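Local coordinates for protein hypothetical oxidoreductase (Sinorhizobium meliloti, PDB 3RH7) that binds flavin mononucleotide and probably works as a flavin reductase that draws on NADPH, at residues F25-T30 with Y161-Y166; L87-K92 with F167-A172; V232-L237 with Y253-S258; L268-L273 with R289-S294. All coordinates share one frame; numbering follows the deposited sequence.

Contact 1 (F25-T30 with Y161-Y166); sequences FGAFAT and YARGGY. With FMN (flavin mononucleotide), chain G.
The shortest polar bond of the contact runs from Tyr161 N to Thr30 O, 2.8 Å with the angle at hydrogen 158°. Thr30 N answers to Tyr161 O at 3.1 Å, which makes the two residues an antiparallel hydrogen-bonded pair. Farther back, a type I turn from Phe25 to Phe28 presents Gly26 O to Arg163 N (2.9 Å), a less straight bond whose donor is tilted from the carbonyl plane. Between these fixings, Ala29 CB meets Ala162 CB at 3.9 Å.

With CG anti to the backbone N (chi1 -153°), the Tyr161 side chain carries its ring to the flavin: methyl C7M of FMN lies over the centre of one ring face, 3.7 Å from Tyr161 CG. The Arg163 guanidinium lays one face across Ala27, its NH2 3.4 Å from Ala27 CB, while NH2 is hydrogen-bonded to Asn153 OD1 of the second subunit. Phe25 and Phe28 meet aromatic rings of that subunit. Thr30 OG1 is held by Asn50, an FMN-binding residue.

In the FMN-binding split barrel, this loop leads from helix 18-25 into strand 30-38, and strand 160-162 pairs antiparallel with the start of that strand.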
loop_
_atom_site.group_PDB
_atom_site.type_symbol
_atom_site.label_atom_id
_atom_site.label_comp_id
_atom_site.label_asym_id
_atom_site.label_seq_id
_atom_site.Cartn_x
_atom_site.Cartn_y
_atom_site.Cartn_z
ATOM N N PHE A 25 -5.279 12.056 3.756
ATOM C CA PHE A 25 -4.120 11.692 2.932
ATOM C C PHE A 25 -3.705 10.233 3.206
ATOM O O PHE A 25 -3.291 9.503 2.305
ATOM C CB PHE A 25 -2.938 12.623 3.219
ATOM C CG PHE A 25 -3.017 14.041 2.723
ATOM C CD1 PHE A 25 -3.667 14.343 1.532
ATOM C CD2 PHE A 25 -2.346 15.062 3.383
ATOM C CE1 PHE A 25 -3.674 15.647 1.023
ATOM C CE2 PHE A 25 -2.358 16.366 2.877
ATOM C CZ PHE A 25 -3.010 16.644 1.695
ATOM N N GLY A 26 -3.870 9.825 4.452
ATOM C CA GLY A 26 -3.562 8.474 4.901
ATOM C C GLY A 26 -4.354 7.356 4.252
ATOM O O GLY A 26 -3.936 6.201 4.330
ATOM N N ALA A 27 -5.499 7.690 3.608
ATOM C CA ALA A 27 -6.357 6.732 2.905
ATOM C C ALA A 27 -5.599 6.076 1.739
ATOM O O ALA A 27 -5.840 4.894 1.423
ATOM C CB ALA A 27 -7.604 7.413 2.399
ATOM N N PHE A 28 -4.641 6.836 1.135
ATOM C CA PHE A 28 -3.805 6.349 0.049
ATOM C C PHE A 28 -2.675 5.549 0.630
ATOM O O PHE A 28 -1.793 6.106 1.287
ATOM C CB PHE A 28 -3.290 7.517 -0.815
ATOM C CG PHE A 28 -2.446 7.114 -2.010
ATOM C CD1 PHE A 28 -3.035 6.772 -3.218
ATOM C CD2 PHE A 28 -1.060 7.096 -1.928
ATOM C CE1 PHE A 28 -2.248 6.416 -4.318
ATOM C CE2 PHE A 28 -0.274 6.754 -3.034
ATOM C CZ PHE A 28 -0.871 6.411 -4.217
ATOM N N ALA A 29 -2.708 4.233 0.417
ATOM C CA ALA A 29 -1.649 3.345 0.939
ATOM C C ALA A 29 -0.342 3.621 0.209
ATOM O O ALA A 29 -0.366 4.094 -0.919
ATOM C CB ALA A 29 -2.052 1.875 0.797
ATOM N N THR A 30 0.781 3.474 0.895
ATOM C CA THR A 30 2.119 3.656 0.319
ATOM C C THR A 30 3.064 2.680 0.941
ATOM O O THR A 30 2.873 2.361 2.106
ATOM C CB THR A 30 2.712 5.073 0.578
ATOM O OG1 THR A 30 3.045 5.199 1.960
ATOM C CG2 THR A 30 1.838 6.215 0.108
ATOM N N TYR A 161 2.635 1.141 4.644
ATOM C CA TYR A 161 2.007 2.068 5.584
ATOM C C TYR A 161 0.684 2.470 5.036
ATOM O O TYR A 161 0.644 3.052 3.951
ATOM C CB TYR A 161 2.860 3.334 5.823
ATOM C CG TYR A 161 2.643 3.999 7.171
ATOM C CD1 TYR A 161 3.184 3.455 8.336
ATOM C CD2 TYR A 161 1.966 5.212 7.275
ATOM C CE1 TYR A 161 3.064 4.102 9.572
ATOM C CE2 TYR A 161 1.829 5.865 8.511
ATOM C CZ TYR A 161 2.399 5.316 9.656
ATOM O OH TYR A 161 2.276 5.909 10.899
ATOM N N ALA A 162 -0.406 2.140 5.728
ATOM C CA ALA A 162 -1.743 2.611 5.317
ATOM C C ALA A 162 -2.450 3.098 6.517
ATOM O O ALA A 162 -2.367 2.456 7.582
ATOM C CB ALA A 162 -2.562 1.538 4.631
ATOM N N ARG A 163 -3.128 4.246 6.358
ATOM C CA ARG A 163 -3.914 4.908 7.401
ATOM C C ARG A 163 -3.035 5.089 8.655
ATOM O O ARG A 163 -1.981 5.701 8.570
ATOM C CB ARG A 163 -5.235 4.160 7.674
ATOM C CG ARG A 163 -6.114 4.101 6.433
ATOM C CD ARG A 163 -7.580 3.879 6.705
ATOM N NE ARG A 163 -8.385 5.032 6.277
ATOM C CZ ARG A 163 -8.992 5.130 5.104
ATOM N NH1 ARG A 163 -8.860 4.170 4.199
ATOM N NH2 ARG A 163 -9.724 6.187 4.824
ATOM N N GLY A 164 -3.421 4.537 9.773
ATOM C CA GLY A 164 -2.562 4.668 10.940
ATOM C C GLY A 164 -1.148 4.080 10.793
ATOM O O GLY A 164 -0.157 4.821 10.862
ATOM N N GLY A 165 -1.055 2.754 10.585
ATOM C CA GLY A 165 0.238 2.095 10.539
ATOM C C GLY A 165 0.587 1.129 9.426
ATOM O O GLY A 165 -0.037 1.087 8.358
ATOM N N TYR A 166 1.657 0.387 9.692
ATOM C CA TYR A 166 2.244 -0.596 8.810
ATOM C C TYR A 166 1.394 -1.836 8.598
ATOM O O TYR A 166 0.731 -2.347 9.517
ATOM C CB TYR A 166 3.589 -1.073 9.374
ATOM C CG TYR A 166 4.546 0.010 9.795
ATOM C CD1 TYR A 166 5.277 0.724 8.847
ATOM C CD2 TYR A 166 4.805 0.252 11.141
ATOM C CE1 TYR A 166 6.185 1.708 9.224
ATOM C CE2 TYR A 166 5.728 1.219 11.531
ATOM C CZ TYR A 166 6.408 1.952 10.565
ATOM O OH TYR A 166 7.300 2.929 10.914
HETATM N N1 FMN G . 9.139 13.387 6.781
HETATM C C2 FMN G . 9.282 14.160 5.639
HETATM O O2 FMN G . 9.894 15.241 5.699
HETATM N N3 FMN G . 8.800 13.664 4.432
HETATM C C4 FMN G . 8.095 12.462 4.238
HETATM O O4 FMN G . 7.682 12.036 3.155
HETATM C C4A FMN G . 7.881 11.654 5.521
HETATM N N5 FMN G . 7.236 10.500 5.458
HETATM C C5A FMN G . 7.138 9.705 6.627
HETATM C C6 FMN G . 6.449 8.452 6.480
HETATM C C7 FMN G . 6.327 7.530 7.559
HETATM C C7M FMN G . 5.612 6.225 7.360
HETATM C C8 FMN G . 6.891 7.893 8.804
HETATM C C8M FMN G . 6.780 6.967 9.947
HETATM C C9 FMN G . 7.569 9.155 8.991
HETATM C C9A FMN G . 7.712 10.115 7.924
HETATM N N10 FMN G . 8.406 11.398 8.031
HETATM C C10 FMN G . 8.513 12.200 6.838
HETATM C "C1'" FMN G . 9.003 11.844 9.350
HETATM C "C2'" FMN G . 10.590 11.945 9.282
HETATM O "O2'" FMN G . 11.297 10.739 8.982
HETATM C "C3'" FMN G . 11.411 12.623 10.413
HETATM O "O3'" FMN G . 10.731 12.725 11.677
HETATM C "C4'" FMN G . 12.206 13.898 9.985
HETATM O "O4'" FMN G . 11.616 14.736 8.927
HETATM C "C5'" FMN G . 13.620 13.487 9.644
HETATM O "O5'" FMN G . 14.318 13.711 10.856
HETATM P P FMN G . 15.219 15.082 10.971
HETATM O O1P FMN G . 15.768 15.124 9.473
HETATM O O2P FMN G . 16.327 14.863 12.067
HETATM O O3P FMN G . 14.392 16.282 11.496
#

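Contact 2 (L87-K92 with F167-A172); sequences LSETQK and FTPRLA
The backbones come nearest at Glu89 and Thr168, with 5.6 Å between Glu89 CA and Thr168 CA, where a type I beta turn from Ser88 to Gln91 abuts the start of helix 169-181. The motif is an acidic side chain meeting a helix N terminus: Glu89 OE2 accepts a hydrogen bond from the backbone N of Arg170 at 2.7 Å, approached nearly along its own C-O axis although the N-H points less directly (134°). Placed at the amino end of the helix, the carboxylate would probably be favoured by the helix dipole.

Glu89 sets its CG beside the backbone N (chi1 -79°) and then runs extended, which carries the carboxylate past Pro169 CD and CG to the first helical turn. On the way Glu89 CG passes Thr168 CG2 at 3.8 Å, and that methyl also lies 3.6 Å from Glu89 O. Pro169 packs in turn on Gly235 of the second subunit.

Arg170 runs past Glu89 in the opposite direction, and the charged groups are not in contact: Glu89 OE2 and Arg170 NE are 4.7 Å apart. Instead the Arg170 chain bends at chi3, and Glu89 O lies over one face of the Arg170 guanidinium, offset toward the rim of the group.

The turn is held internally by Ser88 N to Gln91 OE1, 2.7 Å. At the outer edge, the Thr90 side chain crosses Arg170 at about a right angle, with Thr90 CG2 3.8 Å from Arg170 NH1.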
loop_
_atom_site.group_PDB
_atom_site.type_symbol
_atom_site.label_atom_id
_atom_site.label_comp_id
_atom_site.label_asym_id
_atom_site.label_seq_id
_atom_site.Cartn_x
_atom_site.Cartn_y
_atom_site.Cartn_z
ATOM N N LEU A 87 12.044 -0.027 1.910
ATOM C CA LEU A 87 12.174 -1.015 2.981
ATOM C C LEU A 87 11.344 -2.287 2.769
ATOM O O LEU A 87 10.285 -2.224 2.164
ATOM C CB LEU A 87 11.788 -0.376 4.317
ATOM C CG LEU A 87 12.549 0.870 4.762
ATOM C CD1 LEU A 87 12.008 1.344 6.070
ATOM C CD2 LEU A 87 14.070 0.610 4.903
ATOM N N SER A 88 11.815 -3.433 3.254
ATOM C CA SER A 88 11.081 -4.690 3.103
ATOM C C SER A 88 10.183 -4.988 4.349
ATOM O O SER A 88 10.220 -4.221 5.321
ATOM C CB SER A 88 12.064 -5.820 2.868
ATOM O OG SER A 88 12.801 -6.015 4.056
ATOM N N GLU A 89 9.364 -6.084 4.310
ATOM C CA GLU A 89 8.441 -6.505 5.391
ATOM C C GLU A 89 9.054 -6.530 6.787
ATOM O O GLU A 89 8.358 -6.274 7.780
ATOM C CB GLU A 89 7.971 -7.933 5.152
ATOM C CG GLU A 89 6.891 -8.146 4.137
ATOM C CD GLU A 89 6.579 -9.621 3.988
ATOM O OE1 GLU A 89 7.526 -10.437 3.932
ATOM O OE2 GLU A 89 5.381 -9.963 3.922
ATOM N N THR A 90 10.321 -6.945 6.867
ATOM C CA THR A 90 11.055 -7.148 8.120
ATOM C C THR A 90 11.714 -5.862 8.648
ATOM O O THR A 90 12.301 -5.883 9.735
ATOM C CB THR A 90 12.131 -8.224 7.902
ATOM O OG1 THR A 90 13.082 -7.762 6.925
ATOM C CG2 THR A 90 11.545 -9.559 7.465
ATOM N N GLN A 91 11.640 -4.755 7.882
ATOM C CA GLN A 91 12.354 -3.528 8.233
ATOM C C GLN A 91 11.468 -2.479 8.878
ATOM O O GLN A 91 11.732 -1.267 8.711
ATOM C CB GLN A 91 13.091 -2.953 7.011
ATOM C CG GLN A 91 14.377 -3.738 6.676
ATOM C CD GLN A 91 14.912 -3.495 5.283
ATOM O OE1 GLN A 91 14.230 -2.972 4.363
ATOM N NE2 GLN A 91 16.160 -3.918 5.090
ATOM N N LYS A 92 10.469 -2.941 9.702
ATOM C CA LYS A 92 9.580 -2.015 10.414
ATOM C C LYS A 92 10.426 -1.087 11.323
ATOM O O LYS A 92 10.212 0.119 11.341
ATOM C CB LYS A 92 8.525 -2.804 11.203
ATOM C CG LYS A 92 7.566 -1.961 12.049
ATOM C CD LYS A 92 6.733 -2.799 13.022
ATOM C CE LYS A 92 6.693 -2.183 14.390
ATOM N NZ LYS A 92 6.274 -3.165 15.421
ATOM N N PHE A 167 1.545 -2.390 7.395
ATOM C CA PHE A 167 0.926 -3.621 6.943
ATOM C C PHE A 167 1.991 -4.398 6.137
ATOM O O PHE A 167 2.920 -3.773 5.582
ATOM C CB PHE A 167 -0.348 -3.311 6.139
ATOM C CG PHE A 167 -0.125 -2.546 4.866
ATOM C CD1 PHE A 167 0.142 -3.205 3.683
ATOM C CD2 PHE A 167 -0.191 -1.167 4.847
ATOM C CE1 PHE A 167 0.334 -2.497 2.501
ATOM C CE2 PHE A 167 0.005 -0.460 3.659
ATOM C CZ PHE A 167 0.272 -1.128 2.498
ATOM N N THR A 168 1.890 -5.752 6.108
ATOM C CA THR A 168 2.842 -6.628 5.400
ATOM C C THR A 168 2.110 -7.842 4.831
ATOM O O THR A 168 1.207 -8.350 5.506
ATOM C CB THR A 168 3.954 -7.066 6.356
ATOM O OG1 THR A 168 3.363 -7.458 7.590
ATOM C CG2 THR A 168 4.997 -5.980 6.613
ATOM N N PRO A 169 2.477 -8.362 3.630
ATOM C CA PRO A 169 1.763 -9.552 3.087
ATOM C C PRO A 169 1.893 -10.807 3.957
ATOM O O PRO A 169 1.053 -11.701 3.917
ATOM C CB PRO A 169 2.408 -9.796 1.713
ATOM C CG PRO A 169 3.326 -8.686 1.465
ATOM C CD PRO A 169 3.506 -7.858 2.694
ATOM N N ARG A 170 2.986 -10.859 4.707
ATOM C CA ARG A 170 3.429 -11.826 5.711
ATOM C C ARG A 170 2.302 -12.246 6.630
ATOM O O ARG A 170 2.044 -13.443 6.745
ATOM C CB ARG A 170 4.518 -11.118 6.543
ATOM C CG ARG A 170 5.444 -11.979 7.322
ATOM C CD ARG A 170 6.606 -11.151 7.846
ATOM N NE ARG A 170 6.171 -9.938 8.545
ATOM C CZ ARG A 170 6.978 -9.175 9.275
ATOM N NH1 ARG A 170 8.271 -9.491 9.406
ATOM N NH2 ARG A 170 6.505 -8.094 9.884
ATOM N N LEU A 171 1.619 -11.245 7.263
ATOM C CA LEU A 171 0.580 -11.400 8.268
ATOM C C LEU A 171 -0.613 -12.213 7.816
ATOM O O LEU A 171 -1.120 -12.994 8.617
ATOM C CB LEU A 171 0.125 -10.045 8.784
ATOM C CG LEU A 171 1.104 -9.341 9.730
ATOM C CD1 LEU A 171 0.596 -8.010 10.123
ATOM C CD2 LEU A 171 1.326 -10.133 10.971
ATOM N N ALA A 172 -1.067 -12.053 6.563
ATOM C CA ALA A 172 -2.168 -12.851 6.016
ATOM C C ALA A 172 -1.875 -14.336 6.197
ATOM O O ALA A 172 -2.720 -15.035 6.754
ATOM C CB ALA A 172 -2.363 -12.539 4.543
#

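Contact 3 (V232-L237 with Y253-S258); sequences VTIGFL and YHALAS
The Tyr253 ring is sandwiched between two aliphatic side chains. Leu237 CD2 sits over the centre of one face, 3.5 Å from the Tyr253 ring centroid and 11° off its normal; Ile234 CG2 covers the opposite face, nearer the rim, 3.7 Å from the same centroid and 28° off the normal. Both are CH-pi contacts, and Gly235 O lies at the ring edge, close to the plane, 3.3 Å from Tyr253 CD1.

The setting is the beta hairpin of strands 232-242 and 249-257, whose short axes here run antiparallel at 157°. Thr233 and Leu256 form a hydrogen-bonded pair, with Thr233 N to Leu256 O at 3.0 Å, in the carbonyl plane, and the return bond equally long. Val232 with Ala257 and Ile234 with Ala255 are non-hydrogen-bonded pairs on the other face of the sheet; there Ile234 CD1 reaches Ala255 CB at 3.9 Å, and Ile234 also packs on Ala221 and Leu224 of helix 216-228. The face of Thr233 and Leu256 meets Gly155 of the second subunit.

Beyond Ile234 the register slips by one residue, because Leu237 rather than Phe236 pairs with Tyr253. This beta bulge coincides with a corner in the chain at Phe236, and it brings Leu237 to the ring face that Ile234 does not cover. His254 spans the bulge with both backbone groups: its O accepts Gly235 N at 2.8 Å, and His254 N donates to Phe236 O at 2.9 Å.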
loop_
_atom_site.group_PDB
_atom_site.type_symbol
_atom_site.label_atom_id
_atom_site.label_comp_id
_atom_site.label_asym_id
_atom_site.label_seq_id
_atom_site.Cartn_x
_atom_site.Cartn_y
_atom_site.Cartn_z
ATOM N N VAL A 232 -17.996 0.762 12.197
ATOM C CA VAL A 232 -16.609 0.333 12.190
ATOM C C VAL A 232 -16.174 -0.135 10.808
ATOM O O VAL A 232 -16.994 -0.640 10.034
ATOM C CB VAL A 232 -16.411 -0.764 13.271
ATOM C CG1 VAL A 232 -15.072 -1.489 13.121
ATOM C CG2 VAL A 232 -16.552 -0.186 14.694
ATOM N N THR A 233 -14.880 0.092 10.488
ATOM C CA THR A 233 -14.243 -0.390 9.271
ATOM C C THR A 233 -12.997 -1.128 9.718
ATOM O O THR A 233 -12.116 -0.539 10.356
ATOM C CB THR A 233 -13.966 0.713 8.229
ATOM O OG1 THR A 233 -15.180 1.031 7.543
ATOM C CG2 THR A 233 -12.935 0.282 7.178
ATOM N N ILE A 234 -12.933 -2.433 9.419
ATOM C CA ILE A 234 -11.751 -3.218 9.760
ATOM C C ILE A 234 -10.776 -3.026 8.624
ATOM O O ILE A 234 -11.182 -3.053 7.460
ATOM C CB ILE A 234 -12.104 -4.701 9.996
ATOM C CG1 ILE A 234 -13.236 -4.901 11.026
ATOM C CG2 ILE A 234 -10.875 -5.525 10.322
ATOM C CD1 ILE A 234 -12.970 -4.498 12.434
ATOM N N GLY A 235 -9.527 -2.767 8.953
ATOM C CA GLY A 235 -8.501 -2.545 7.949
ATOM C C GLY A 235 -7.515 -3.676 7.784
ATOM O O GLY A 235 -7.899 -4.840 7.649
ATOM N N PHE A 236 -6.233 -3.318 7.758
ATOM C CA PHE A 236 -5.138 -4.257 7.586
ATOM C C PHE A 236 -4.816 -4.927 8.891
ATOM O O PHE A 236 -5.032 -4.353 9.949
ATOM C CB PHE A 236 -3.881 -3.548 7.037
ATOM C CG PHE A 236 -3.895 -3.228 5.562
ATOM C CD1 PHE A 236 -3.614 -4.207 4.622
ATOM C CD2 PHE A 236 -4.166 -1.945 5.114
ATOM C CE1 PHE A 236 -3.626 -3.913 3.256
ATOM C CE2 PHE A 236 -4.195 -1.651 3.754
ATOM C CZ PHE A 236 -3.924 -2.633 2.830
ATOM N N LEU A 237 -4.262 -6.131 8.814
ATOM C CA LEU A 237 -3.825 -6.877 9.987
ATOM C C LEU A 237 -2.739 -6.082 10.707
ATOM O O LEU A 237 -1.827 -5.526 10.071
ATOM C CB LEU A 237 -3.307 -8.264 9.581
ATOM C CG LEU A 237 -4.361 -9.271 9.206
ATOM C CD1 LEU A 237 -3.745 -10.460 8.566
ATOM C CD2 LEU A 237 -5.126 -9.709 10.412
ATOM N N TYR A 253 -6.384 -6.713 14.355
ATOM C CA TYR A 253 -6.621 -5.890 13.170
ATOM C C TYR A 253 -6.514 -4.442 13.509
ATOM O O TYR A 253 -6.710 -4.049 14.670
ATOM C CB TYR A 253 -8.025 -6.147 12.623
ATOM C CG TYR A 253 -8.129 -7.213 11.567
ATOM C CD1 TYR A 253 -7.867 -6.924 10.230
ATOM C CD2 TYR A 253 -8.600 -8.483 11.875
ATOM C CE1 TYR A 253 -8.067 -7.871 9.225
ATOM C CE2 TYR A 253 -8.779 -9.449 10.885
ATOM C CZ TYR A 253 -8.527 -9.133 9.556
ATOM O OH TYR A 253 -8.744 -10.048 8.557
ATOM N N HIS A 254 -6.215 -3.632 12.500
ATOM C CA HIS A 254 -6.235 -2.206 12.682
ATOM C C HIS A 254 -7.650 -1.816 12.287
ATOM O O HIS A 254 -8.163 -2.415 11.346
ATOM C CB HIS A 254 -5.113 -1.499 11.889
ATOM C CG HIS A 254 -4.942 -0.042 12.238
ATOM N ND1 HIS A 254 -5.668 0.573 13.285
ATOM C CD2 HIS A 254 -4.161 0.896 11.659
ATOM C CE1 HIS A 254 -5.301 1.845 13.293
ATOM N NE2 HIS A 254 -4.404 2.097 12.336
ATOM N N ALA A 255 -8.342 -0.935 13.058
ATOM C CA ALA A 255 -9.714 -0.579 12.695
ATOM C C ALA A 255 -10.030 0.906 12.936
ATOM O O ALA A 255 -9.219 1.616 13.523
ATOM C CB ALA A 255 -10.696 -1.463 13.448
ATOM N N LEU A 256 -11.192 1.373 12.436
ATOM C CA LEU A 256 -11.660 2.750 12.577
ATOM C C LEU A 256 -13.075 2.816 13.047
ATOM O O LEU A 256 -13.923 2.069 12.539
ATOM C CB LEU A 256 -11.587 3.519 11.259
ATOM C CG LEU A 256 -10.242 3.934 10.764
ATOM C CD1 LEU A 256 -10.383 4.661 9.463
ATOM C CD2 LEU A 256 -9.496 4.760 11.783
ATOM N N ALA A 257 -13.348 3.759 13.961
ATOM C CA ALA A 257 -14.692 3.979 14.461
ATOM C C ALA A 257 -15.214 5.338 14.016
ATOM O O ALA A 257 -14.442 6.308 13.888
ATOM C CB ALA A 257 -14.720 3.875 15.970
ATOM N N SER A 258 -16.543 5.404 13.791
ATOM C CA SER A 258 -17.224 6.634 13.416
ATOM C C SER A 258 -17.242 7.574 14.632
ATOM O O SER A 258 -16.834 7.170 15.729
ATOM C CB SER A 258 -18.626 6.319 12.909
ATOM O OG SER A 258 -19.377 5.628 13.888
#

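Contact 4 (L268-L273 with R289-S294); sequences LRPAEL and RFVLES
Phe290 is the first residue of 289-294 to touch the short helical turn of 268-273. Its CG stands anti to the backbone N (chi1 158°), which turns CE2 toward two aliphatic groups: Phe290 CE2 is 3.9 Å from Pro270 CG and 4.0 Å from Leu273 CD1. Both side chains cross that of Phe290 at about a right angle, and the ring continues onto Val196, Val189 and Tyr238 of neighbouring strands.

Val291 comes next and widens the apolar patch. Its CG1, beside the backbone N, meets Pro270 CB at 3.8 Å and Leu273 CD1 at 4.1 Å, so one methyl branch serves both partners.

Glu293, just past the helix end, forms a salt bridge back to Arg289 on its last turn, OE2 to Arg289 NE at 2.9 Å, and Arg289 makes a cation-pi contact with Tyr238. Ser294, at the end, donates OG to Phe290 O (3.0 Å), from above the carbonyl plane; the hydroxyl also lies over one face of the Phe290 ring, offset toward the rim, and 4.1 Å from Pro270 CG.

No hydrogen bond crosses between the segments. Within the first, Arg269 N donates to Glu272 OE2 at 2.8 Å, almost straight at 175°, tying the loop to the weakly bonded helix 270-273. The result is an apolar helix-to-helix junction at the carboxyl end of helix 281-292, beside strands 184-191 and 196-198.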
loop_
_atom_site.group_PDB
_atom_site.type_symbol
_atom_site.label_atom_id
_atom_site.label_comp_id
_atom_site.label_asym_id
_atom_site.label_seq_id
_atom_site.Cartn_x
_atom_site.Cartn_y
_atom_site.Cartn_z
ATOM N N LEU A 268 -9.131 6.420 24.253
ATOM C CA LEU A 268 -8.073 7.169 24.955
ATOM C C LEU A 268 -6.923 7.600 24.056
ATOM O O LEU A 268 -6.447 6.829 23.214
ATOM C CB LEU A 268 -7.524 6.379 26.143
ATOM C CG LEU A 268 -8.566 5.834 27.123
ATOM C CD1 LEU A 268 -7.904 4.991 28.145
ATOM C CD2 LEU A 268 -9.370 6.951 27.796
ATOM N N ARG A 269 -6.526 8.872 24.227
ATOM C CA ARG A 269 -5.431 9.514 23.513
ATOM C C ARG A 269 -4.116 9.029 24.144
ATOM O O ARG A 269 -4.139 8.684 25.328
ATOM C CB ARG A 269 -5.578 11.050 23.583
ATOM N N PRO A 270 -2.981 8.929 23.387
ATOM C CA PRO A 270 -1.729 8.407 23.987
ATOM C C PRO A 270 -1.364 9.072 25.317
ATOM O O PRO A 270 -0.903 8.394 26.243
ATOM C CB PRO A 270 -0.678 8.698 22.914
ATOM C CG PRO A 270 -1.435 8.651 21.635
ATOM C CD PRO A 270 -2.798 9.217 21.945
ATOM N N ALA A 271 -1.625 10.382 25.424
ATOM C CA ALA A 271 -1.368 11.161 26.617
ATOM C C ALA A 271 -2.045 10.544 27.865
ATOM O O ALA A 271 -1.413 10.496 28.915
ATOM C CB ALA A 271 -1.858 12.575 26.396
ATOM N N GLU A 272 -3.302 10.043 27.734
ATOM C CA GLU A 272 -4.099 9.421 28.813
ATOM C C GLU A 272 -3.589 8.014 29.158
ATOM O O GLU A 272 -3.738 7.574 30.298
ATOM C CB GLU A 272 -5.600 9.349 28.441
ATOM C CG GLU A 272 -6.227 10.655 27.949
ATOM C CD GLU A 272 -7.632 10.536 27.372
ATOM O OE1 GLU A 272 -8.601 10.512 28.165
ATOM O OE2 GLU A 272 -7.767 10.482 26.128
ATOM N N LEU A 273 -2.990 7.318 28.179
ATOM C CA LEU A 273 -2.487 5.941 28.306
ATOM C C LEU A 273 -1.163 5.818 29.049
ATOM O O LEU A 273 -0.783 4.709 29.443
ATOM C CB LEU A 273 -2.318 5.323 26.920
ATOM C CG LEU A 273 -3.586 5.204 26.100
ATOM C CD1 LEU A 273 -3.264 4.885 24.662
ATOM C CD2 LEU A 273 -4.503 4.173 26.679
ATOM N N ARG A 289 3.184 0.210 20.858
ATOM C CA ARG A 289 3.332 0.294 19.414
ATOM C C ARG A 289 2.404 1.376 18.849
ATOM O O ARG A 289 2.839 2.157 18.014
ATOM C CB ARG A 289 3.029 -1.074 18.782
ATOM C CG ARG A 289 3.523 -1.216 17.372
ATOM C CD ARG A 289 3.007 -2.462 16.717
ATOM N NE ARG A 289 2.665 -2.201 15.324
ATOM C CZ ARG A 289 2.286 -3.130 14.450
ATOM N NH1 ARG A 289 2.254 -4.403 14.801
ATOM N NH2 ARG A 289 1.935 -2.787 13.217
ATOM N N PHE A 290 1.141 1.431 19.311
ATOM C CA PHE A 290 0.163 2.414 18.849
ATOM C C PHE A 290 0.651 3.835 19.138
ATOM O O PHE A 290 0.602 4.667 18.232
ATOM C CB PHE A 290 -1.223 2.171 19.496
ATOM C CG PHE A 290 -2.149 3.371 19.532
ATOM C CD1 PHE A 290 -2.882 3.738 18.408
ATOM C CD2 PHE A 290 -2.285 4.133 20.688
ATOM C CE1 PHE A 290 -3.731 4.848 18.442
ATOM C CE2 PHE A 290 -3.124 5.249 20.714
ATOM C CZ PHE A 290 -3.846 5.592 19.597
ATOM N N VAL A 291 1.118 4.103 20.395
ATOM C CA VAL A 291 1.580 5.422 20.851
ATOM C C VAL A 291 2.856 5.847 20.083
ATOM O O VAL A 291 3.000 7.035 19.783
ATOM C CB VAL A 291 1.743 5.561 22.404
ATOM C CG1 VAL A 291 0.512 5.082 23.147
ATOM C CG2 VAL A 291 2.979 4.869 22.939
ATOM N N LEU A 292 3.753 4.887 19.760
ATOM C CA LEU A 292 4.974 5.149 19.013
ATOM C C LEU A 292 4.647 5.456 17.523
ATOM O O LEU A 292 5.207 6.403 16.980
ATOM C CB LEU A 292 5.922 3.955 19.151
ATOM C CG LEU A 292 7.216 3.981 18.299
ATOM C CD1 LEU A 292 8.355 4.654 19.032
ATOM C CD2 LEU A 292 7.644 2.569 17.930
ATOM N N GLU A 293 3.714 4.695 16.894
ATOM C CA GLU A 293 3.273 4.855 15.500
ATOM C C GLU A 293 2.321 6.093 15.352
ATOM O O GLU A 293 1.879 6.441 14.225
ATOM C CB GLU A 293 2.629 3.547 14.992
ATOM C CG GLU A 293 3.630 2.395 14.963
ATOM C CD GLU A 293 3.228 1.039 14.396
ATOM O OE1 GLU A 293 2.087 0.889 13.886
ATOM O OE2 GLU A 293 4.089 0.124 14.455
ATOM N N SER A 294 2.041 6.756 16.534
ATOM C CA SER A 294 1.251 7.986 16.766
ATOM C C SER A 294 2.175 9.187 16.867
ATOM O O SER A 294 1.774 10.280 16.479
ATOM C CB SER A 294 0.405 7.890 18.042
ATOM O OG SER A 294 -0.838 7.229 17.862
#

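How the contacts relate
From the N terminus, contact 1 opens at the end of helix 18-25 and contact 2 opens at the turn following strand 81-86; they close in the same order, at 161-166 and then 167-172, so their loops cross, and both lie within the flavin reductase-like range. Contact 3 follows in series and closes the short loop of a hairpin in the four-stranded mixed sheet. Contact 4, last in the chain, closes another short loop onto helix 281-292. The split-barrel part and the four-stranded sheet meet where Phe236 packs against Ala162 and Phe167. Glu293 of contact 4 approaches Tyr166 and Lys92. Contacts 3 and 4 do not touch, their nearest atoms being about 6 Å apart. Contacts 1, 2 and 3 also reach the second subunit.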